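Local coordinates for isomerase/lactonizing enzyme (Agrobacterium tumefaciens, PDB 1RVK), which is of unknown function but belongs to the enolase superfamily, whose members typically use a magnesium ion to stabilise an enolate formed by proton abstraction next to a carboxylate, at residues W173-V177 with S178-D182; I205-F208 with H209-R213. All coordinates share one frame; numbering follows the deposited sequence.

Contact 1 (W173-V177 with S178-D182)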
ATOM      1  N   TRP A 173      16.228   9.391  -0.275  1.00 14.25           N
ATOM      2  CA  TRP A 173      16.686   9.575   1.106  1.00 13.64           C
ATOM      3  C   TRP A 173      15.855  10.497   1.991  1.00 15.10           C
ATOM      4  O   TRP A 173      15.484  11.603   1.593  1.00 14.85           O
ATOM      5  CB  TRP A 173      18.135  10.059   1.103  1.00 15.21           C
ATOM      6  CG  TRP A 173      19.077   9.109   0.433  1.00 13.68           C
ATOM      7  CD1 TRP A 173      19.721   8.045   1.005  1.00 12.10           C
ATOM      8  CD2 TRP A 173      19.481   9.133  -0.940  1.00 12.50           C
ATOM      9  NE1 TRP A 173      20.504   7.408   0.070  1.00 11.50           N
ATOM     10  CE2 TRP A 173      20.374   8.053  -1.132  1.00 12.64           C
ATOM     11  CE3 TRP A 173      19.176   9.962  -2.028  1.00 13.42           C
ATOM     12  CZ2 TRP A 173      20.966   7.780  -2.370  1.00 12.57           C
ATOM     13  CZ3 TRP A 173      19.766   9.691  -3.263  1.00 12.92           C
ATOM     14  CH2 TRP A 173      20.652   8.606  -3.420  1.00 13.66           C
HETATM   15  N   MSE A 174      15.598  10.035   3.212  1.00 13.27           N
HETATM   16  CA  MSE A 174      14.812  10.792   4.176  1.00 13.58           C
HETATM   17  C   MSE A 174      15.392  10.644   5.579  1.00 15.07           C
HETATM   18  O   MSE A 174      16.007   9.627   5.901  1.00 15.02           O
HETATM   19  CB  MSE A 174      13.367  10.279   4.176  1.00 13.97           C
HETATM   20  CG  MSE A 174      12.707  10.268   2.806  1.00 11.39           C
HETATM   21 SE   MSE A 174      10.884   9.629   2.887  1.00 18.61          SE
HETATM   22  CE  MSE A 174      10.690   9.077   1.050  1.00 14.54           C
ATOM     23  N   PRO A 175      15.219  11.664   6.435  1.00 15.81           N
ATOM     24  CA  PRO A 175      15.768  11.500   7.784  1.00 18.11           C
ATOM     25  C   PRO A 175      15.077  10.293   8.427  1.00 20.23           C
ATOM     26  O   PRO A 175      13.967   9.930   8.038  1.00 17.92           O
ATOM     27  CB  PRO A 175      15.426  12.827   8.465  1.00 20.72           C
ATOM     28  CG  PRO A 175      14.233  13.325   7.697  1.00 22.14           C
ATOM     29  CD  PRO A 175      14.572  12.975   6.274  1.00 17.99           C
ATOM     30  N   PRO A 176      15.705   9.671   9.436  1.00 21.40           N
ATOM     31  CA  PRO A 176      16.987   9.994  10.067  1.00 23.25           C
ATOM     32  C   PRO A 176      18.294   9.810   9.287  1.00 24.01           C
ATOM     33  O   PRO A 176      19.363   9.789   9.897  1.00 24.50           O
ATOM     34  CB  PRO A 176      16.952   9.158  11.344  1.00 23.34           C
ATOM     35  CG  PRO A 176      16.212   7.945  10.914  1.00 23.40           C
ATOM     36  CD  PRO A 176      15.071   8.525  10.112  1.00 23.00           C
ATOM     37  N   VAL A 177      18.238   9.665   7.964  1.00 23.45           N
ATOM     38  CA  VAL A 177      19.490   9.557   7.212  1.00 23.68           C
ATOM     39  C   VAL A 177      20.211  10.869   7.503  1.00 24.32           C
ATOM     40  O   VAL A 177      19.686  11.949   7.240  1.00 24.03           O
ATOM     41  CB  VAL A 177      19.262   9.413   5.686  1.00 22.65           C
ATOM     42  CG1 VAL A 177      20.556   9.733   4.929  1.00 23.71           C
ATOM     43  CG2 VAL A 177      18.830   7.989   5.359  1.00 22.08           C
ATOM     44  N   SER A 178      21.406  10.755   8.072  1.00 25.73           N
ATOM     45  CA  SER A 178      22.233  11.893   8.465  1.00 27.11           C
ATOM     46  C   SER A 178      22.088  13.209   7.704  1.00 25.87           C
ATOM     47  O   SER A 178      21.712  14.231   8.277  1.00 24.30           O
ATOM     48  CB  SER A 178      23.709  11.479   8.442  1.00 29.54           C
ATOM     49  OG  SER A 178      23.939  10.379   9.305  1.00 36.18           O
ATOM     50  N   TRP A 179      22.395  13.179   6.414  1.00 23.75           N
ATOM     51  CA  TRP A 179      22.360  14.373   5.577  1.00 22.78           C
ATOM     52  C   TRP A 179      21.037  14.688   4.873  1.00 20.95           C
ATOM     53  O   TRP A 179      20.896  15.751   4.268  1.00 21.22           O
ATOM     54  CB  TRP A 179      23.458  14.258   4.519  1.00 21.83           C
ATOM     55  CG  TRP A 179      23.363  12.975   3.742  1.00 22.63           C
ATOM     56  CD1 TRP A 179      24.008  11.800   4.008  1.00 22.19           C
ATOM     57  CD2 TRP A 179      22.526  12.725   2.608  1.00 21.63           C
ATOM     58  NE1 TRP A 179      23.625  10.834   3.108  1.00 23.31           N
ATOM     59  CE2 TRP A 179      22.716  11.375   2.237  1.00 22.07           C
ATOM     60  CE3 TRP A 179      21.632  13.510   1.869  1.00 20.93           C
ATOM     61  CZ2 TRP A 179      22.045  10.794   1.157  1.00 21.73           C
ATOM     62  CZ3 TRP A 179      20.964  12.930   0.793  1.00 21.36           C
ATOM     63  CH2 TRP A 179      21.177  11.584   0.449  1.00 20.48           C
ATOM     64  N   ALA A 180      20.072  13.780   4.958  1.00 19.63           N
ATOM     65  CA  ALA A 180      18.785  13.965   4.285  1.00 18.80           C
ATOM     66  C   ALA A 180      17.872  15.030   4.898  1.00 17.20           C
ATOM     67  O   ALA A 180      17.935  15.305   6.096  1.00 16.11           O
ATOM     68  CB  ALA A 180      18.050  12.626   4.219  1.00 17.06           C
ATOM     69  N   PRO A 181      17.003  15.637   4.073  1.00 16.09           N
ATOM     70  CA  PRO A 181      16.876  15.366   2.636  1.00 15.71           C
ATOM     71  C   PRO A 181      17.729  16.319   1.807  1.00 15.98           C
ATOM     72  O   PRO A 181      18.153  17.368   2.293  1.00 16.62           O
ATOM     73  CB  PRO A 181      15.391  15.571   2.389  1.00 15.81           C
ATOM     74  CG  PRO A 181      15.106  16.765   3.258  1.00 17.42           C
ATOM     75  CD  PRO A 181      15.870  16.456   4.548  1.00 17.40           C
ATOM     76  N   ASP A 182      17.972  15.957   0.553  1.00 14.09           N
ATOM     77  CA  ASP A 182      18.769  16.792  -0.343  1.00 16.27           C
ATOM     78  C   ASP A 182      18.227  16.642  -1.765  1.00 14.54           C
ATOM     79  O   ASP A 182      18.370  15.585  -2.380  1.00 13.88           O
ATOM     80  CB  ASP A 182      20.239  16.361  -0.287  1.00 16.71           C
ATOM     81  CG  ASP A 182      21.159  17.317  -1.021  1.00 21.05           C
ATOM     82  OD1 ASP A 182      20.916  17.588  -2.214  1.00 21.46           O
ATOM     83  OD2 ASP A 182      22.133  17.792  -0.405  1.00 24.45           O
TER
HETATM   84  O   HOH W   1      17.283  13.108   0.080  1.00 15.47           O
HETATM   85  O   HOH W   2      18.394  13.889   8.964  1.00 46.92           O

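Contact 2 (I205-F208 with H209-R213). With MG (magnesium ion), chain B.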
ATOM      1  N   ILE A 205       9.033   8.777  -8.908  1.00 11.44           N
ATOM      2  CA  ILE A 205       9.749   9.137  -7.694  1.00 13.67           C
ATOM      3  C   ILE A 205       8.814   9.547  -6.571  1.00 13.07           C
ATOM      4  O   ILE A 205       7.882  10.325  -6.772  1.00 13.85           O
ATOM      5  CB  ILE A 205      10.754  10.299  -7.968  1.00 14.28           C
ATOM      6  CG1 ILE A 205      11.371  10.797  -6.659  1.00 17.12           C
ATOM      7  CG2 ILE A 205      10.053  11.441  -8.684  1.00 13.74           C
ATOM      8  CD1 ILE A 205      12.362   9.853  -6.044  1.00 19.57           C
ATOM      9  N   ASP A 206       9.080   8.995  -5.392  1.00 12.28           N
ATOM     10  CA  ASP A 206       8.323   9.279  -4.180  1.00 12.30           C
ATOM     11  C   ASP A 206       9.406   9.752  -3.213  1.00 12.76           C
ATOM     12  O   ASP A 206       9.995   8.959  -2.481  1.00 12.65           O
ATOM     13  CB  ASP A 206       7.657   7.996  -3.683  1.00 11.63           C
ATOM     14  CG  ASP A 206       6.725   8.224  -2.510  1.00 13.84           C
ATOM     15  OD1 ASP A 206       6.123   7.238  -2.066  1.00 11.32           O
ATOM     16  OD2 ASP A 206       6.591   9.364  -2.025  1.00 13.62           O
ATOM     17  N   ALA A 207       9.679  11.051  -3.240  1.00 12.55           N
ATOM     18  CA  ALA A 207      10.724  11.634  -2.406  1.00 13.56           C
ATOM     19  C   ALA A 207      10.252  12.054  -1.023  1.00 12.59           C
ATOM     20  O   ALA A 207       9.103  11.832  -0.656  1.00 12.20           O
ATOM     21  CB  ALA A 207      11.339  12.828  -3.128  1.00 14.91           C
ATOM     22  N   PHE A 208      11.166  12.644  -0.258  1.00 12.44           N
ATOM     23  CA  PHE A 208      10.884  13.147   1.089  1.00 13.11           C
ATOM     24  C   PHE A 208       9.481  13.776   1.092  1.00 13.31           C
ATOM     25  O   PHE A 208       9.209  14.709   0.341  1.00 12.53           O
ATOM     26  CB  PHE A 208      11.964  14.170   1.448  1.00 12.15           C
ATOM     27  CG  PHE A 208      11.763  14.844   2.767  1.00 13.07           C
ATOM     28  CD1 PHE A 208      11.461  16.203   2.820  1.00 13.49           C
ATOM     29  CD2 PHE A 208      11.918  14.142   3.958  1.00 14.31           C
ATOM     30  CE1 PHE A 208      11.321  16.853   4.045  1.00 15.18           C
ATOM     31  CE2 PHE A 208      11.778  14.784   5.187  1.00 14.92           C
ATOM     32  CZ  PHE A 208      11.481  16.140   5.230  1.00 14.17           C
ATOM     33  N   HIS A 209       8.601  13.261   1.948  1.00 12.02           N
ATOM     34  CA  HIS A 209       7.204  13.701   2.009  1.00 12.71           C
ATOM     35  C   HIS A 209       6.879  15.074   2.592  1.00 12.52           C
ATOM     36  O   HIS A 209       5.700  15.413   2.716  1.00 13.24           O
ATOM     37  CB  HIS A 209       6.376  12.674   2.786  1.00 12.90           C
ATOM     38  CG  HIS A 209       6.709  11.251   2.468  1.00 14.91           C
ATOM     39  ND1 HIS A 209       6.541  10.705   1.215  1.00 16.37           N
ATOM     40  CD2 HIS A 209       7.165  10.249   3.257  1.00 14.90           C
ATOM     41  CE1 HIS A 209       6.878   9.427   1.245  1.00 16.03           C
ATOM     42  NE2 HIS A 209       7.259   9.125   2.473  1.00 14.34           N
ATOM     43  N   TRP A 210       7.888  15.863   2.944  1.00 12.80           N
ATOM     44  CA  TRP A 210       7.621  17.165   3.546  1.00 12.50           C
ATOM     45  C   TRP A 210       8.472  18.317   3.009  1.00 13.02           C
ATOM     46  O   TRP A 210       8.775  19.262   3.745  1.00 11.82           O
ATOM     47  CB  TRP A 210       7.814  17.077   5.065  1.00 14.08           C
ATOM     48  CG  TRP A 210       7.036  15.980   5.741  1.00 13.65           C
ATOM     49  CD1 TRP A 210       5.800  16.081   6.313  1.00 14.48           C
ATOM     50  CD2 TRP A 210       7.465  14.628   5.949  1.00 14.26           C
ATOM     51  NE1 TRP A 210       5.436  14.875   6.875  1.00 16.28           N
ATOM     52  CE2 TRP A 210       6.441  13.967   6.664  1.00 14.27           C
ATOM     53  CE3 TRP A 210       8.618  13.911   5.601  1.00 14.81           C
ATOM     54  CZ2 TRP A 210       6.535  12.623   7.039  1.00 14.36           C
ATOM     55  CZ3 TRP A 210       8.712  12.572   5.972  1.00 16.39           C
ATOM     56  CH2 TRP A 210       7.675  11.944   6.686  1.00 15.23           C
ATOM     57  N   TYR A 211       8.864  18.248   1.740  1.00 12.43           N
ATOM     58  CA  TYR A 211       9.659  19.327   1.146  1.00 11.55           C
ATOM     59  C   TYR A 211       8.835  20.606   1.083  1.00 11.13           C
ATOM     60  O   TYR A 211       7.614  20.562   0.946  1.00 10.97           O
ATOM     61  CB  TYR A 211      10.072  18.984  -0.289  1.00 11.73           C
ATOM     62  CG  TYR A 211      11.363  18.211  -0.440  1.00 12.34           C
ATOM     63  CD1 TYR A 211      11.404  17.046  -1.204  1.00 12.55           C
ATOM     64  CD2 TYR A 211      12.552  18.671   0.131  1.00 11.56           C
ATOM     65  CE1 TYR A 211      12.597  16.354  -1.401  1.00 12.64           C
ATOM     66  CE2 TYR A 211      13.754  17.985  -0.058  1.00 13.76           C
ATOM     67  CZ  TYR A 211      13.765  16.827  -0.829  1.00 14.25           C
ATOM     68  OH  TYR A 211      14.938  16.148  -1.039  1.00 14.90           O
ATOM     69  N   SER A 212       9.515  21.744   1.176  1.00 11.09           N
ATOM     70  CA  SER A 212       8.854  23.039   1.073  1.00 11.56           C
ATOM     71  C   SER A 212       8.399  23.187  -0.381  1.00 12.05           C
ATOM     72  O   SER A 212       8.800  22.406  -1.239  1.00 12.19           O
ATOM     73  CB  SER A 212       9.846  24.151   1.394  1.00 13.29           C
ATOM     74  OG  SER A 212      10.918  24.127   0.463  1.00 13.00           O
ATOM     75  N   ARG A 213       7.568  24.186  -0.662  1.00 11.89           N
ATOM     76  CA  ARG A 213       7.115  24.400  -2.030  1.00 11.65           C
ATOM     77  C   ARG A 213       8.316  24.656  -2.942  1.00 12.07           C
ATOM     78  O   ARG A 213       8.404  24.086  -4.026  1.00 12.85           O
ATOM     79  CB  ARG A 213       6.159  25.596  -2.118  1.00 11.01           C
ATOM     80  CG  ARG A 213       4.770  25.363  -1.532  1.00 11.19           C
ATOM     81  CD  ARG A 213       3.846  26.512  -1.906  1.00 12.14           C
ATOM     82  NE  ARG A 213       2.522  26.407  -1.297  1.00 10.40           N
ATOM     83  CZ  ARG A 213       1.494  27.179  -1.632  1.00 11.43           C
ATOM     84  NH1 ARG A 213       1.642  28.103  -2.571  1.00 12.65           N
ATOM     85  NH2 ARG A 213       0.321  27.037  -1.024  1.00 12.73           N
TER
HETATM   86 MG    MG B 999       4.154   6.779  -1.492  1.00 14.47          MG
HETATM   87  O   HOH W   3       4.025   8.927  -0.899  1.00 11.49           O
HETATM   88  O   HOH W   4       4.625   6.161   0.661  1.00 14.16           O
HETATM   89  O   HOH W   5       4.760   4.638  -2.050  1.00 15.25           O

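Contact 1 (W173-V177 with S178-D182)
Trp173 and Trp179 bring their indoles together where the loop doubles back on itself. On Trp173, CB lies 4.0 Å from CB of Ala180 and also faces the rim of the Trp179 benzo ring. CG, the next atom out, makes the tightest meeting of the two side chains, 3.2 Å from Trp179 CH2, which sits over the indole face rather than at its edge. Beyond CG the two branches divide the partner: CD1 lies by CZ2 of Trp179, whereas CD2 and CE3 follow CH2. NE1 and CE2 pass CZ2, and NE1 gives weak hydrogen bonds to the carbonyls of Leu147 and Asp141. The side chain also touches Met185, Asp186 and Ala189 of helix 183-197, and its ring pairs edge-to-face with Tyr153. The five-membered ring of Trp173 and the six-membered ring of Trp179 are tilted by 54°, between a stack and a T-shape. Trp179 reaches across because its CG stands between the backbone N and the carbonyl carbon (chi1 54°), folding the indole back over Val177, whose CG1 forms a CH-pi contact 3.9 Å from the centroid of the Trp179 five-membered ring. Two successive turns shape the middle of this loop, which leaves the C-terminal end of barrel strand 167-171. The first is a type VI turn with cis-Pro176, closed by Val177 N to Met174 O at 3.0 Å. In the second, close to type I, Ala180 N donates to Val177 O at 3.0 Å. Ala180 CB is thereby turned inward, 3.7 Å from Val177 CB and near the CD of Pro175. One water is hydrogen-bonded to Val177 O and Ala180 O; another bridges Trp173 O and Asp182 N. Asp182 N-caps helix 183-197, its OD1 accepting a hydrogen bond from Met185 N.

Contact 2 (I205-F208 with H209-R213)
Asp206 and His209 meet beside the magnesium ion. OD1 of Asp206 binds the metal at 2.1 Å, while OD2 accepts a hydrogen bond of 2.8 Å from a water that is itself a magnesium ligand, so both carboxylate oxygens serve the coordination sphere. CG lies anti to the backbone N (chi1 -174°), extending the carboxylate toward the ion. Three waters and Asp206 supply four ligands; Glu232 and Glu258 complete the site, the acidic triad of the enolase superfamily. The His209 imidazole approaches OD2 edge-on, CE1 at 3.3 Å, with the ring plane 59° from that of the carboxylate. Behind this first shell Phe208, Trp210 and Tyr211 form an aromatic cluster. Trp210 turns its edge to the Phe208 face in an offset T-shaped pair, CE3 lying 3.3 Å from Phe208 CE2. Phe208 in turn directs its own edge at the face of Tyr211, the planes 73° apart, and its CB makes a CH-pi contact 4.0 Å from the Tyr211 ring centroid. Ala207 CB touches the rim of the same tyrosine at CE1. The Tyr211 hydroxyl is hydrogen-bonded to OD1 of Asp186, fixing the far end of the ring. Strand 202-206 holds Asp206 by backbone pairing to Leu170 of strand 167-171, and Ile205 pairs with Glu232 of strand 230-232. From there the loop passes beside helix 183-197, and Ser212 caps the start of helix 213-224.

Contact 1 and contact 2 occupy successive loops at the C-terminal mouth of the enolase-type barrel, their centres 12 Å apart. Along the chain, strand 167-171 runs into contact 1, helix 183-197 follows, and strand 202-206 then leads through contact 2 to helix 213-224. The two strands are parallel neighbours, so the loops touch directly: Pro175 CD packs 3.5 Å from Phe208 CE2, and Pro181 CB lies 3.5 Å from Tyr211 OH. Nearer the metal, CE of Met174, here a selenomethionine, lies 3.6 Å from Asp206 O. Contact 2 supplies a magnesium ligand; contact 1 probably forms part of the adjoining wall, the nearest atom of the Met174 side chain lying about 7 Å from the ion.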